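Local coordinates for MUTM (fpg) protein (Thermus thermophilus, PDB 1EE8), which belongs to the MutM (Fpg) family and joins a strand-rich N-terminal domain, an H2TH (helix-two-turns-helix) domain and a C-terminal zinc finger in one chain, at residues F130-F136 against A187-Y191; L168-S174 against C261-G265; V17-R23 against G41-V47; G60-A66 against L104-G110; L3-T8 against A201-S207. All blocks are in the same frame, centred on the assembly; numbering follows the deposited sequence.

Interaction 1 (F130-F136 against A187-Y191)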
# COMPACT_ATOMS: atom_id res chain seq x y z
N PHE A 130 11.77 7.10 31.74
CA PHE A 130 13.23 7.05 31.79
C PHE A 130 13.61 7.16 33.27
O PHE A 130 13.63 8.26 33.82
CB PHE A 130 13.84 8.22 31.00
CG PHE A 130 15.34 8.17 30.90
CD1 PHE A 130 16.10 9.31 31.13
CD2 PHE A 130 15.99 6.99 30.58
CE1 PHE A 130 17.48 9.28 31.04
CE2 PHE A 130 17.38 6.95 30.49
CZ PHE A 130 18.12 8.09 30.72
N ALA A 131 13.90 6.02 33.89
CA ALA A 131 14.23 5.96 35.31
C ALA A 131 15.68 5.58 35.60
O ALA A 131 16.29 4.80 34.87
CB ALA A 131 13.30 4.98 36.02
N PHE A 132 16.21 6.12 36.69
CA PHE A 132 17.60 5.88 37.08
C PHE A 132 17.96 4.42 37.39
O PHE A 132 19.02 3.94 36.97
CB PHE A 132 17.97 6.78 38.27
CG PHE A 132 19.39 6.64 38.70
CD1 PHE A 132 19.72 5.89 39.83
CD2 PHE A 132 20.41 7.21 37.95
CE1 PHE A 132 21.05 5.70 40.19
CE2 PHE A 132 21.74 7.02 38.30
CZ PHE A 132 22.07 6.26 39.42
N PRO A 133 17.10 3.70 38.13
CA PRO A 133 17.42 2.30 38.44
C PRO A 133 17.75 1.50 37.18
O PRO A 133 18.80 0.86 37.09
CB PRO A 133 16.15 1.81 39.13
CG PRO A 133 15.68 3.05 39.86
CD PRO A 133 15.85 4.11 38.79
N GLY A 134 16.85 1.55 36.20
CA GLY A 134 17.07 0.84 34.95
C GLY A 134 18.30 1.35 34.24
O GLY A 134 19.14 0.58 33.77
N PHE A 135 18.42 2.68 34.16
CA PHE A 135 19.56 3.31 33.50
C PHE A 135 20.86 2.85 34.15
O PHE A 135 21.78 2.39 33.47
CB PHE A 135 19.44 4.84 33.59
CG PHE A 135 20.63 5.58 33.02
CD1 PHE A 135 21.51 6.25 33.86
CD2 PHE A 135 20.87 5.58 31.65
CE1 PHE A 135 22.62 6.92 33.35
CE2 PHE A 135 21.98 6.25 31.12
CZ PHE A 135 22.86 6.92 31.97
N PHE A 136 20.92 2.96 35.48
CA PHE A 136 22.10 2.54 36.22
C PHE A 136 22.39 1.06 35.97
O PHE A 136 23.52 0.69 35.64
CB PHE A 136 21.90 2.82 37.72
CG PHE A 136 23.11 2.53 38.57
CD1 PHE A 136 24.38 2.92 38.15
CD2 PHE A 136 22.98 1.88 39.79
CE1 PHE A 136 25.50 2.67 38.94
CE2 PHE A 136 24.10 1.63 40.59
CZ PHE A 136 25.36 2.02 40.16
N ALA A 187 26.89 7.89 37.84
CA ALA A 187 25.75 7.55 37.00
C ALA A 187 24.61 8.54 37.18
O ALA A 187 23.93 8.88 36.22
CB ALA A 187 25.25 6.14 37.32
N ARG A 188 24.40 9.01 38.40
CA ARG A 188 23.34 9.98 38.64
C ARG A 188 23.65 11.32 37.94
O ARG A 188 22.73 12.01 37.49
CB ARG A 188 23.13 10.22 40.14
CG ARG A 188 22.29 9.13 40.84
CD ARG A 188 21.50 9.70 42.02
NE ARG A 188 20.61 8.71 42.63
CZ ARG A 188 21.02 7.68 43.38
NH1 ARG A 188 22.31 7.51 43.62
NH2 ARG A 188 20.14 6.83 43.88
N ARG A 189 24.93 11.68 37.86
CA ARG A 189 25.30 12.93 37.19
C ARG A 189 25.02 12.82 35.69
O ARG A 189 24.48 13.74 35.08
CB ARG A 189 26.78 13.25 37.39
CG ARG A 189 27.14 13.74 38.77
CD ARG A 189 28.21 14.81 38.69
NE ARG A 189 29.43 14.34 38.04
CZ ARG A 189 30.33 13.55 38.61
NH1 ARG A 189 31.42 13.18 37.94
NH2 ARG A 189 30.16 13.14 39.86
N LEU A 190 25.39 11.68 35.11
CA LEU A 190 25.18 11.44 33.69
C LEU A 190 23.68 11.40 33.38
O LEU A 190 23.23 11.87 32.33
CB LEU A 190 25.86 10.14 33.28
CG LEU A 190 25.82 9.78 31.79
CD1 LEU A 190 26.28 10.98 30.97
CD2 LEU A 190 26.71 8.58 31.53
N TYR A 191 22.91 10.82 34.30
CA TYR A 191 21.46 10.71 34.15
C TYR A 191 20.84 12.10 34.08
O TYR A 191 20.03 12.39 33.21
CB TYR A 191 20.86 9.95 35.34
CG TYR A 191 19.35 9.89 35.36
CD1 TYR A 191 18.65 8.99 34.56
CD2 TYR A 191 18.61 10.73 36.19
CE1 TYR A 191 17.26 8.93 34.57
CE2 TYR A 191 17.22 10.69 36.22
CZ TYR A 191 16.55 9.79 35.41
OH TYR A 191 15.17 9.73 35.44

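Interaction 2 (L168-S174 against C261-G265). With ZN (zinc ion), chain C.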
# COMPACT_ATOMS: atom_id res chain seq x y z
N LEU A 168 28.02 14.05 28.47
CA LEU A 168 29.21 13.56 29.14
C LEU A 168 30.07 14.70 29.67
O LEU A 168 30.65 14.60 30.75
CB LEU A 168 30.02 12.68 28.18
CG LEU A 168 29.35 11.32 27.90
CD1 LEU A 168 29.99 10.64 26.70
CD2 LEU A 168 29.47 10.45 29.17
N PHE A 169 30.15 15.79 28.92
CA PHE A 169 30.93 16.93 29.37
C PHE A 169 30.22 17.59 30.54
O PHE A 169 30.84 17.96 31.54
CB PHE A 169 31.08 17.99 28.29
CG PHE A 169 31.72 19.26 28.80
CD1 PHE A 169 33.09 19.31 29.01
CD2 PHE A 169 30.95 20.35 29.15
CE1 PHE A 169 33.68 20.45 29.56
CE2 PHE A 169 31.52 21.49 29.71
CZ PHE A 169 32.89 21.53 29.91
N ARG A 170 28.91 17.77 30.41
CA ARG A 170 28.19 18.42 31.48
C ARG A 170 28.34 17.63 32.77
O ARG A 170 28.47 18.22 33.84
CB ARG A 170 26.71 18.58 31.11
CG ARG A 170 25.98 19.44 32.11
CD ARG A 170 24.63 19.90 31.62
NE ARG A 170 24.73 20.77 30.45
CZ ARG A 170 23.71 21.47 29.97
NH1 ARG A 170 23.86 22.22 28.89
NH2 ARG A 170 22.53 21.41 30.58
N ALA A 171 28.36 16.31 32.67
CA ALA A 171 28.50 15.43 33.83
C ALA A 171 29.96 15.20 34.21
O ALA A 171 30.25 14.51 35.19
CB ALA A 171 27.83 14.09 33.55
N ARG A 172 30.87 15.78 33.44
CA ARG A 172 32.31 15.65 33.69
C ARG A 172 32.75 14.19 33.79
O ARG A 172 33.44 13.80 34.74
CB ARG A 172 32.69 16.41 34.96
CG ARG A 172 32.36 17.91 34.92
CD ARG A 172 33.17 18.63 33.86
NE ARG A 172 33.13 20.08 34.03
CZ ARG A 172 32.11 20.86 33.66
NH1 ARG A 172 31.03 20.35 33.09
NH2 ARG A 172 32.18 22.17 33.90
N LEU A 173 32.38 13.40 32.80
CA LEU A 173 32.74 11.98 32.77
C LEU A 173 33.45 11.61 31.47
O LEU A 173 33.16 12.16 30.40
CB LEU A 173 31.48 11.12 32.92
CG LEU A 173 30.76 11.22 34.26
CD1 LEU A 173 29.46 10.40 34.22
CD2 LEU A 173 31.68 10.72 35.37
N SER A 174 34.38 10.67 31.57
CA SER A 174 35.11 10.24 30.40
C SER A 174 34.22 9.43 29.47
O SER A 174 33.52 8.51 29.90
CB SER A 174 36.30 9.38 30.79
OG SER A 174 36.87 8.80 29.64
N CYS A 261 38.91 18.18 32.28
CA CYS A 261 37.60 18.20 32.93
C CYS A 261 36.83 16.89 32.93
O CYS A 261 35.95 16.69 33.77
CB CYS A 261 36.72 19.28 32.29
SG CYS A 261 37.27 20.95 32.65
N GLN A 262 37.16 15.98 32.01
CA GLN A 262 36.45 14.71 31.95
C GLN A 262 37.26 13.47 32.32
O GLN A 262 37.01 12.37 31.81
CB GLN A 262 35.82 14.56 30.56
CG GLN A 262 34.69 15.57 30.34
CD GLN A 262 34.11 15.53 28.94
OE1 GLN A 262 34.59 16.20 28.02
NE2 GLN A 262 33.06 14.72 28.76
N GLY A 263 38.21 13.64 33.23
CA GLY A 263 39.02 12.53 33.71
C GLY A 263 39.85 11.75 32.71
O GLY A 263 39.97 10.54 32.82
N GLU A 264 40.43 12.45 31.74
CA GLU A 264 41.27 11.81 30.74
C GLU A 264 42.60 12.57 30.67
O GLU A 264 43.16 12.94 31.70
CB GLU A 264 40.59 11.83 29.37
CG GLU A 264 39.42 10.86 29.23
CD GLU A 264 39.82 9.40 29.43
OE1 GLU A 264 39.96 8.97 30.59
OE2 GLU A 264 40.01 8.69 28.42
N GLY A 265 43.09 12.80 29.46
CA GLY A 265 44.35 13.52 29.30
C GLY A 265 45.57 12.70 29.67
O GLY A 265 45.85 12.52 30.85
ZN ZN C . 38.08 21.67 30.65

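Interaction 3 (V17-R23 against G41-V47)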
# COMPACT_ATOMS: atom_id res chain seq x y z
N VAL A 17 0.12 20.28 9.80
CA VAL A 17 -0.42 19.10 9.13
C VAL A 17 -1.57 18.40 9.83
O VAL A 17 -2.30 17.63 9.20
CB VAL A 17 0.68 18.07 8.89
CG1 VAL A 17 1.88 18.73 8.25
CG2 VAL A 17 1.08 17.41 10.21
N LEU A 18 -1.73 18.63 11.13
CA LEU A 18 -2.79 17.99 11.89
C LEU A 18 -4.15 18.12 11.20
O LEU A 18 -4.57 19.21 10.85
CB LEU A 18 -2.85 18.58 13.30
CG LEU A 18 -2.47 17.68 14.48
CD1 LEU A 18 -3.63 16.74 14.79
CD2 LEU A 18 -1.21 16.90 14.18
N GLY A 19 -4.82 16.99 11.00
CA GLY A 19 -6.13 17.01 10.37
C GLY A 19 -6.16 17.17 8.86
O GLY A 19 -7.23 17.12 8.25
N GLN A 20 -5.00 17.35 8.26
CA GLN A 20 -4.89 17.51 6.81
C GLN A 20 -4.86 16.16 6.08
O GLN A 20 -4.34 15.17 6.60
CB GLN A 20 -3.62 18.28 6.45
CG GLN A 20 -3.59 19.72 6.91
CD GLN A 20 -3.97 20.68 5.80
OE1 GLN A 20 -3.23 20.84 4.82
NE2 GLN A 20 -5.12 21.33 5.95
N THR A 21 -5.41 16.14 4.87
CA THR A 21 -5.41 14.92 4.09
C THR A 21 -4.08 14.75 3.36
O THR A 21 -3.66 15.63 2.60
CB THR A 21 -6.55 14.92 3.04
OG1 THR A 21 -7.82 14.89 3.70
CG2 THR A 21 -6.42 13.71 2.13
N LEU A 22 -3.41 13.64 3.61
CA LEU A 22 -2.16 13.37 2.90
C LEU A 22 -2.61 12.77 1.57
O LEU A 22 -2.91 11.57 1.49
CB LEU A 22 -1.30 12.38 3.69
CG LEU A 22 -0.08 11.82 2.94
CD1 LEU A 22 0.89 12.94 2.59
CD2 LEU A 22 0.60 10.76 3.80
N ARG A 23 -2.69 13.60 0.54
CA ARG A 23 -3.14 13.16 -0.78
C ARG A 23 -2.16 12.22 -1.47
O ARG A 23 -2.56 11.24 -2.09
CB ARG A 23 -3.39 14.37 -1.68
CG ARG A 23 -4.52 15.28 -1.19
CD ARG A 23 -4.67 16.49 -2.10
NE ARG A 23 -5.88 17.25 -1.81
CZ ARG A 23 -6.16 18.45 -2.31
NH1 ARG A 23 -5.30 19.05 -3.13
NH2 ARG A 23 -7.29 19.06 -1.99
N GLY A 41 -4.06 9.28 0.58
CA GLY A 41 -5.49 9.48 0.71
C GLY A 41 -6.01 9.27 2.11
O GLY A 41 -7.10 8.76 2.30
N ARG A 42 -5.22 9.66 3.11
CA ARG A 42 -5.62 9.50 4.50
C ARG A 42 -5.32 10.79 5.25
O ARG A 42 -4.35 11.49 4.94
CB ARG A 42 -4.83 8.35 5.15
CG ARG A 42 -5.02 7.00 4.50
CD ARG A 42 -4.11 5.99 5.15
NE ARG A 42 -4.14 4.69 4.48
CZ ARG A 42 -5.09 3.77 4.64
NH1 ARG A 42 -6.11 3.98 5.46
NH2 ARG A 42 -5.01 2.63 3.99
N ARG A 43 -6.15 11.10 6.23
CA ARG A 43 -5.92 12.31 7.00
C ARG A 43 -4.87 12.05 8.06
O ARG A 43 -4.76 10.95 8.58
CB ARG A 43 -7.22 12.79 7.66
CG ARG A 43 -8.19 13.37 6.65
CD ARG A 43 -9.50 13.79 7.29
NE ARG A 43 -10.41 14.27 6.26
CZ ARG A 43 -10.32 15.45 5.65
NH1 ARG A 43 -9.34 16.29 5.97
NH2 ARG A 43 -11.19 15.77 4.69
N ILE A 44 -4.07 13.07 8.33
CA ILE A 44 -3.01 12.97 9.32
C ILE A 44 -3.63 13.27 10.68
O ILE A 44 -4.08 14.38 10.93
CB ILE A 44 -1.89 13.98 9.03
CG1 ILE A 44 -1.28 13.68 7.65
CG2 ILE A 44 -0.84 13.94 10.13
CD1 ILE A 44 -0.18 14.63 7.24
N LEU A 45 -3.65 12.26 11.55
CA LEU A 45 -4.23 12.40 12.88
C LEU A 45 -3.23 12.83 13.95
O LEU A 45 -3.61 13.41 14.96
CB LEU A 45 -4.88 11.08 13.29
CG LEU A 45 -5.90 10.56 12.27
CD1 LEU A 45 -6.55 9.29 12.80
CD2 LEU A 45 -6.95 11.64 12.01
N GLU A 46 -1.95 12.52 13.73
CA GLU A 46 -0.92 12.90 14.68
C GLU A 46 0.47 12.71 14.09
O GLU A 46 0.64 12.01 13.09
CB GLU A 46 -1.02 12.05 15.95
CG GLU A 46 -1.71 12.73 17.11
CD GLU A 46 -0.88 13.83 17.76
OE1 GLU A 46 0.17 14.22 17.19
OE2 GLU A 46 -1.30 14.31 18.83
N VAL A 47 1.44 13.35 14.72
CA VAL A 47 2.84 13.24 14.31
C VAL A 47 3.57 12.90 15.60
O VAL A 47 3.77 13.76 16.46
CB VAL A 47 3.39 14.56 13.73
CG1 VAL A 47 4.84 14.37 13.28
CG2 VAL A 47 2.54 15.02 12.56

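Interaction 4 (G60-A66 against L104-G110)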
# COMPACT_ATOMS: atom_id res chain seq x y z
N GLY A 60 -7.29 5.23 9.55
CA GLY A 60 -7.41 3.93 8.91
C GLY A 60 -6.38 2.92 9.37
O GLY A 60 -6.22 1.87 8.75
N GLY A 61 -5.67 3.25 10.45
CA GLY A 61 -4.68 2.33 10.99
C GLY A 61 -3.38 2.19 10.23
O GLY A 61 -2.83 1.10 10.13
N VAL A 62 -2.88 3.30 9.70
CA VAL A 62 -1.63 3.30 8.95
C VAL A 62 -0.65 4.30 9.54
O VAL A 62 -1.05 5.28 10.17
CB VAL A 62 -1.88 3.69 7.46
CG1 VAL A 62 -0.58 4.07 6.80
CG2 VAL A 62 -2.54 2.51 6.72
N GLU A 63 0.64 4.04 9.37
CA GLU A 63 1.67 4.95 9.85
C GLU A 63 2.73 5.16 8.77
O GLU A 63 3.13 4.21 8.09
CB GLU A 63 2.35 4.43 11.12
CG GLU A 63 1.43 4.26 12.32
CD GLU A 63 2.16 3.81 13.57
OE1 GLU A 63 2.80 2.73 13.55
OE2 GLU A 63 2.09 4.53 14.59
N LEU A 64 3.16 6.40 8.61
CA LEU A 64 4.22 6.68 7.66
C LEU A 64 5.39 6.99 8.58
O LEU A 64 5.43 8.03 9.24
CB LEU A 64 3.88 7.89 6.79
CG LEU A 64 4.90 8.22 5.70
CD1 LEU A 64 5.11 7.02 4.79
CD2 LEU A 64 4.41 9.41 4.89
N VAL A 65 6.33 6.06 8.64
CA VAL A 65 7.48 6.24 9.49
C VAL A 65 8.60 6.88 8.70
O VAL A 65 8.87 6.49 7.56
CB VAL A 65 7.95 4.89 10.08
CG1 VAL A 65 9.22 5.08 10.92
CG2 VAL A 65 6.84 4.29 10.92
N ALA A 66 9.24 7.88 9.30
CA ALA A 66 10.33 8.57 8.64
C ALA A 66 11.59 8.54 9.49
O ALA A 66 11.56 8.82 10.69
CB ALA A 66 9.93 10.02 8.34
N LEU A 104 11.74 6.06 4.35
CA LEU A 104 10.32 6.24 4.64
C LEU A 104 9.72 4.85 4.64
O LEU A 104 10.07 4.01 3.80
CB LEU A 104 9.62 7.10 3.57
CG LEU A 104 9.85 8.62 3.58
CD1 LEU A 104 8.98 9.26 2.48
CD2 LEU A 104 9.50 9.21 4.95
N PHE A 105 8.81 4.60 5.57
CA PHE A 105 8.16 3.30 5.68
C PHE A 105 6.66 3.42 5.83
O PHE A 105 6.17 4.02 6.80
CB PHE A 105 8.69 2.55 6.91
CG PHE A 105 10.18 2.36 6.92
CD1 PHE A 105 10.76 1.25 6.32
CD2 PHE A 105 10.99 3.29 7.57
CE1 PHE A 105 12.14 1.06 6.37
CE2 PHE A 105 12.38 3.11 7.62
CZ PHE A 105 12.95 1.99 7.01
N GLY A 106 5.93 2.87 4.88
CA GLY A 106 4.48 2.88 4.97
C GLY A 106 4.17 1.56 5.65
O GLY A 106 4.58 0.50 5.17
N VAL A 107 3.47 1.61 6.78
CA VAL A 107 3.17 0.37 7.49
C VAL A 107 1.82 0.40 8.19
O VAL A 107 1.31 1.47 8.52
CB VAL A 107 4.22 0.09 8.58
CG1 VAL A 107 5.61 -0.10 7.96
CG2 VAL A 107 4.22 1.22 9.59
N ARG A 108 1.23 -0.78 8.40
CA ARG A 108 -0.02 -0.85 9.13
C ARG A 108 0.44 -0.41 10.52
O ARG A 108 1.57 -0.69 10.90
CB ARG A 108 -0.53 -2.29 9.18
CG ARG A 108 -0.98 -2.84 7.83
CD ARG A 108 -2.49 -3.02 7.79
NE ARG A 108 -3.23 -1.78 8.05
CZ ARG A 108 -4.55 -1.71 8.14
NH1 ARG A 108 -5.29 -2.80 8.00
NH2 ARG A 108 -5.14 -0.54 8.37
N ARG A 109 -0.42 0.28 11.26
CA ARG A 109 -0.06 0.77 12.58
C ARG A 109 0.52 -0.31 13.49
O ARG A 109 -0.12 -1.34 13.74
CB ARG A 109 -1.28 1.41 13.24
CG ARG A 109 -1.01 2.08 14.58
CD ARG A 109 -2.30 2.70 15.12
NE ARG A 109 -2.05 3.58 16.26
CZ ARG A 109 -1.43 4.76 16.18
NH1 ARG A 109 -0.98 5.20 15.01
NH2 ARG A 109 -1.24 5.49 17.27
N GLY A 110 1.73 -0.07 13.99
CA GLY A 110 2.38 -1.02 14.87
C GLY A 110 3.27 -2.06 14.21
O GLY A 110 4.16 -2.62 14.86
O HOH W 1 -2.42 5.13 12.70

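Interaction 5 (L3-T8 against A201-S207)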
# COMPACT_ATOMS: atom_id res chain seq x y z
N LEU A 3 17.33 13.26 18.85
CA LEU A 3 16.06 13.54 19.53
C LEU A 3 15.64 15.01 19.50
O LEU A 3 14.50 15.33 19.16
CB LEU A 3 16.12 13.03 20.98
CG LEU A 3 14.83 13.14 21.81
CD1 LEU A 3 14.89 12.18 22.98
CD2 LEU A 3 14.63 14.58 22.32
N PRO A 4 16.55 15.93 19.86
CA PRO A 4 16.17 17.35 19.85
C PRO A 4 15.73 17.91 18.49
O PRO A 4 14.76 18.65 18.41
CB PRO A 4 17.41 18.05 20.40
CG PRO A 4 18.01 17.00 21.32
CD PRO A 4 17.88 15.75 20.48
N GLU A 5 16.45 17.55 17.42
CA GLU A 5 16.09 18.03 16.09
C GLU A 5 14.78 17.40 15.60
O GLU A 5 13.94 18.08 15.00
CB GLU A 5 17.21 17.71 15.08
CG GLU A 5 18.52 18.45 15.33
CD GLU A 5 19.18 18.06 16.64
OE1 GLU A 5 19.70 18.96 17.34
OE2 GLU A 5 19.20 16.85 16.96
N VAL A 6 14.62 16.11 15.84
CA VAL A 6 13.42 15.40 15.41
C VAL A 6 12.20 15.92 16.16
O VAL A 6 11.14 16.11 15.58
CB VAL A 6 13.57 13.88 15.61
CG1 VAL A 6 12.32 13.16 15.12
CG2 VAL A 6 14.80 13.39 14.84
N GLU A 7 12.37 16.16 17.46
CA GLU A 7 11.27 16.67 18.28
C GLU A 7 10.88 18.06 17.79
O GLU A 7 9.70 18.39 17.70
CB GLU A 7 11.68 16.72 19.75
CG GLU A 7 10.58 17.18 20.71
CD GLU A 7 9.32 16.32 20.64
OE1 GLU A 7 9.42 15.08 20.60
OE2 GLU A 7 8.21 16.90 20.66
N THR A 8 11.88 18.87 17.46
CA THR A 8 11.60 20.21 16.96
C THR A 8 10.81 20.11 15.65
O THR A 8 9.92 20.91 15.40
CB THR A 8 12.89 21.01 16.72
OG1 THR A 8 13.57 21.18 17.97
CG2 THR A 8 12.58 22.38 16.15
N ALA A 201 18.18 21.40 24.53
CA ALA A 201 18.30 21.35 23.08
C ALA A 201 16.93 21.49 22.43
O ALA A 201 16.78 22.15 21.40
CB ALA A 201 18.95 20.05 22.66
N VAL A 202 15.93 20.87 23.04
CA VAL A 202 14.57 20.96 22.52
C VAL A 202 14.08 22.40 22.63
O VAL A 202 13.51 22.94 21.68
CB VAL A 202 13.61 20.04 23.31
CG1 VAL A 202 12.17 20.32 22.92
CG2 VAL A 202 13.95 18.58 23.04
N GLU A 203 14.31 23.02 23.78
CA GLU A 203 13.90 24.40 24.00
C GLU A 203 14.46 25.34 22.92
O GLU A 203 13.74 26.21 22.42
CB GLU A 203 14.37 24.88 25.38
CG GLU A 203 13.83 26.23 25.81
CD GLU A 203 14.51 26.75 27.07
OE1 GLU A 203 14.59 25.99 28.06
OE2 GLU A 203 14.96 27.92 27.08
N LEU A 204 15.73 25.14 22.57
CA LEU A 204 16.39 25.97 21.56
C LEU A 204 16.21 25.50 20.12
O LEU A 204 16.86 26.02 19.21
CB LEU A 204 17.88 26.11 21.88
CG LEU A 204 18.27 27.16 22.93
CD1 LEU A 204 17.54 26.91 24.23
CD2 LEU A 204 19.77 27.13 23.14
N GLY A 205 15.34 24.52 19.91
CA GLY A 205 15.08 24.03 18.57
C GLY A 205 16.14 23.19 17.87
O GLY A 205 16.26 23.24 16.64
N GLY A 206 16.90 22.41 18.62
CA GLY A 206 17.92 21.57 18.01
C GLY A 206 19.22 22.29 17.70
O GLY A 206 19.35 23.50 17.93
N SER A 207 20.18 21.55 17.17
CA SER A 207 21.50 22.10 16.86
C SER A 207 21.85 22.18 15.37
O SER A 207 21.80 21.18 14.65
CB SER A 207 22.59 21.28 17.56
OG SER A 207 22.45 21.34 18.96
O HOH W 2 11.53 21.81 19.80

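Interaction 1 (F130-F136 against A187-Y191)
The phenol OH of Y191 donates to the backbone O of F130 at 2.7 Å, and R195 adds a weak bond to the same hydroxyl from one turn further along helix 184-203. F130 O lies at the edge of the tyrosine ring, close to its plane, and the C=O...OH angle is 140°. The bond ties the ring to the residues just before helix 132-140. Here the F130 ring slides past it, the two planes only 29° apart but barely overlapping, with CE1 of F130 3.6 Å from CE1 of Y191. F132 takes another side. Its CB sits 4.2 Å from the Y191 ring centroid, almost on the ring normal, and its own ring turns an edge to the tyrosine face at 81°. F135 adds an oblique partner, completing an aromatic cluster where two helices of the H2TH domain cross. CG of every one of these rings stands anti to the backbone N. For F132 this carries the ring across to A187 and R188. R188 CG rests over one ring face, 3.2 Å from F132 CZ, while CB of F136 covers the opposite face. Beyond CG the extended arginine lays its guanidinium over F132 CE1 at a shallow tilt to the ring, and its charge is paired with E184. A187 is wedged between phenylalanines, with CB 3.4 Å from F136 CD1, and L190 CG meets the edge of F135 at CZ.

Interaction 2 (L168-S174 against C261-G265)
Polar contacts centre on the Q262 amide, which reaches into the turn that ends helix 161-170. NE2 gives a weak, bent hydrogen bond to L173 O at 3.0 Å, while OE1 accepts from the backbone N of C258 within the zinc finger. The side chain is extended beyond CG and carries the amide to the helix terminus, its plane perpendicular to the F169 ring; OE1 lies in the plane of that ring at its edge, 3.6 Å from CD1. The turn itself is a Schellman motif with R172 at positive phi. R172 also folds back, its chain bent at chi2 (-65°), to bring NH1 2.9 Å from F169 O. That oxygen is gripped from opposite faces, by NH1 and by the backbone N of R172, and the guanidinium lies over the F169 ring. S174 OG lies 3.0 Å from E264 CD but is badly angled for a bond to its oxygens; it accepts from F176 N and, weakly, R177 N. Apolar contacts are sparser: R172 CD packs 3.9 Å from C261 CB, and F169 CE1 is 4.3 Å from that same CB. Metal binding belongs to C261, whose SG holds the zinc ion at 2.3 Å together with C238, C241 and C258.

Interaction 3 (V17-R23 against G41-V47)
With CG beside the backbone N (chi1 -72°) and the chain straight from CG to NE, R43 runs out across T21 at an oblique angle, and T21 OG1 also stands beside its own backbone N (chi1 -66°). The T21 hydroxyl therefore sits over one guanidinium face, 3.1 Å from NH1, badly angled for a hydrogen bond from it; T21 OG1 is hydrogen-bonded to E89 instead. The edge of the same guanidinium is used by G19, whose O accepts from R43 NH1 at 3.2 Å, close to the guanidinium plane. I44 is held twice, its N donating to Q20 O and its O accepting from G19 N, both at 2.7 Å. L22 N gives to R42 O, and L22 O takes G41 N at 2.7 Å along with a weak bond from R42 N. G41 and R42 thus both face L22 in a G1 beta bulge, with G41 at positive phi, where strands 21-26 and 42-50 run antiparallel as neighbours in the large sheet of the N-terminal domain. The type II turn V17-Q20 leads from helix 3-17 into strand 21-26, and G19 takes its positive phi position. On the buried side I44 is the chief apolar contact: CD1 touches V17 CB at 3.9 Å and CG1 lies near L22 CB. V17 CG2, between backbone N and carbonyl carbon, meets V47 CG2 at 3.7 Å. L18 swings CD1 to within 3.3 Å of L45 O. R42, on the same sheet face as L22, sends its guanidinium to L38 O and, in the second subunit, to E40 O.

Interaction 4 (G60-A66 against L104-G110)
L104 sets its CD2 3.5 Å from A66 CB, at one end of an antiparallel ladder between strands 103-108 and 62-67, neighbours in the large sheet of the N-terminal domain. Next comes the hydrogen-bonded pair F105-V65, with N to O bonds running both ways and the two CB atoms 4.0 Å apart. G106 lies opposite L64, whose CD1 leans toward its CA. V107 repeats the hydrogen-bonded pattern with E63, each N pointing almost straight down the partner's C=O, while V107 CG2 packs against E63 O and CB. R108 turns back on itself, bent at chi2 and chi3, so that NH2 reaches G61 O in a weak bond of 3.3 Å; NH1 pairs with E40 of the second subunit. R109 is engaged through both backbone and side chain. Its N binds G61 O at 2.8 Å from well above the carbonyl plane, and NH1 lies 3.2 Å from E63 OE2. This salt bridge rests on charge alone, since the oxygen stands far out of the guanidinium plane. A water that donates to V62 O accepts a weak bond from the same NH1. E63 OE1 is also bonded to the Y112 hydroxyl, and G110 N hydrogen-bonds to it at 3.0 Å, coming in 52° above the carboxylate plane.

Interaction 5 (L3-T8 against A201-S207)
The first turns of helix 3-17 lie against the last turn of helix 184-203 and the loop after it, with P4 CA 4.8 Å from V202 CA and E5 CA 4.4 Å from G206 CA. G205, at positive phi, is the C-prime residue of a Schellman motif: G206 N returns to A201 O and G205 N to V202 O. The chain leaving that motif then passes close along E5 and T8, where G206, with no side chain, lets E5 come close. E5, bent at chi2 (65°), brings its carboxylate to the chain leaving the turn, where OE1 accepts S207 N at 2.6 Å through its anti lone pair. Y163 supplies OE1 with a second hydrogen bond and is also bonded to S207 OG, so helix 161-170 joins the junction. This is where the N-terminal helix meets the H2TH domain, and nearly every touching residue is buried. P4 packs hard against A201, CB to CB at 3.4 Å, closer than usual for carbons. V202 CG2 lies near P4 CA and reaches L3 CD2 at 4.1 Å, while CG1 faces E7 CG. The E7 carboxylate leads away to R49, R10 and R11. T8 OG1 donates to P4 O at 2.8 Å; that carbonyl takes T8 N from the opposite face of its plane. A water donates to both T8 OG1 and V202 O, bridging the helices beside G205, whose C lies 3.3 Å from T8 OG1.

Overall arrangement
The five contacts fall into two lobes with a junction between them. Interactions 3 and 4 share the large sheet, their centres 12 Å apart, and touch where R42 packs on V62 and G60 and L22 on L64; both reach the second subunit. Interactions 1 and 2, centres 17 Å apart, meet through R189, whose NE is probably hydrogen-bonded to A171 O, and through L190 against L168 and L173. Interaction 2 also carries the zinc site, and its centre lies about 45 Å from that of interaction 3, across the chain. Interaction 5, near the middle, stands 22 to 24 Å centre to centre from each of the others and shares helix 184-203 with interaction 1.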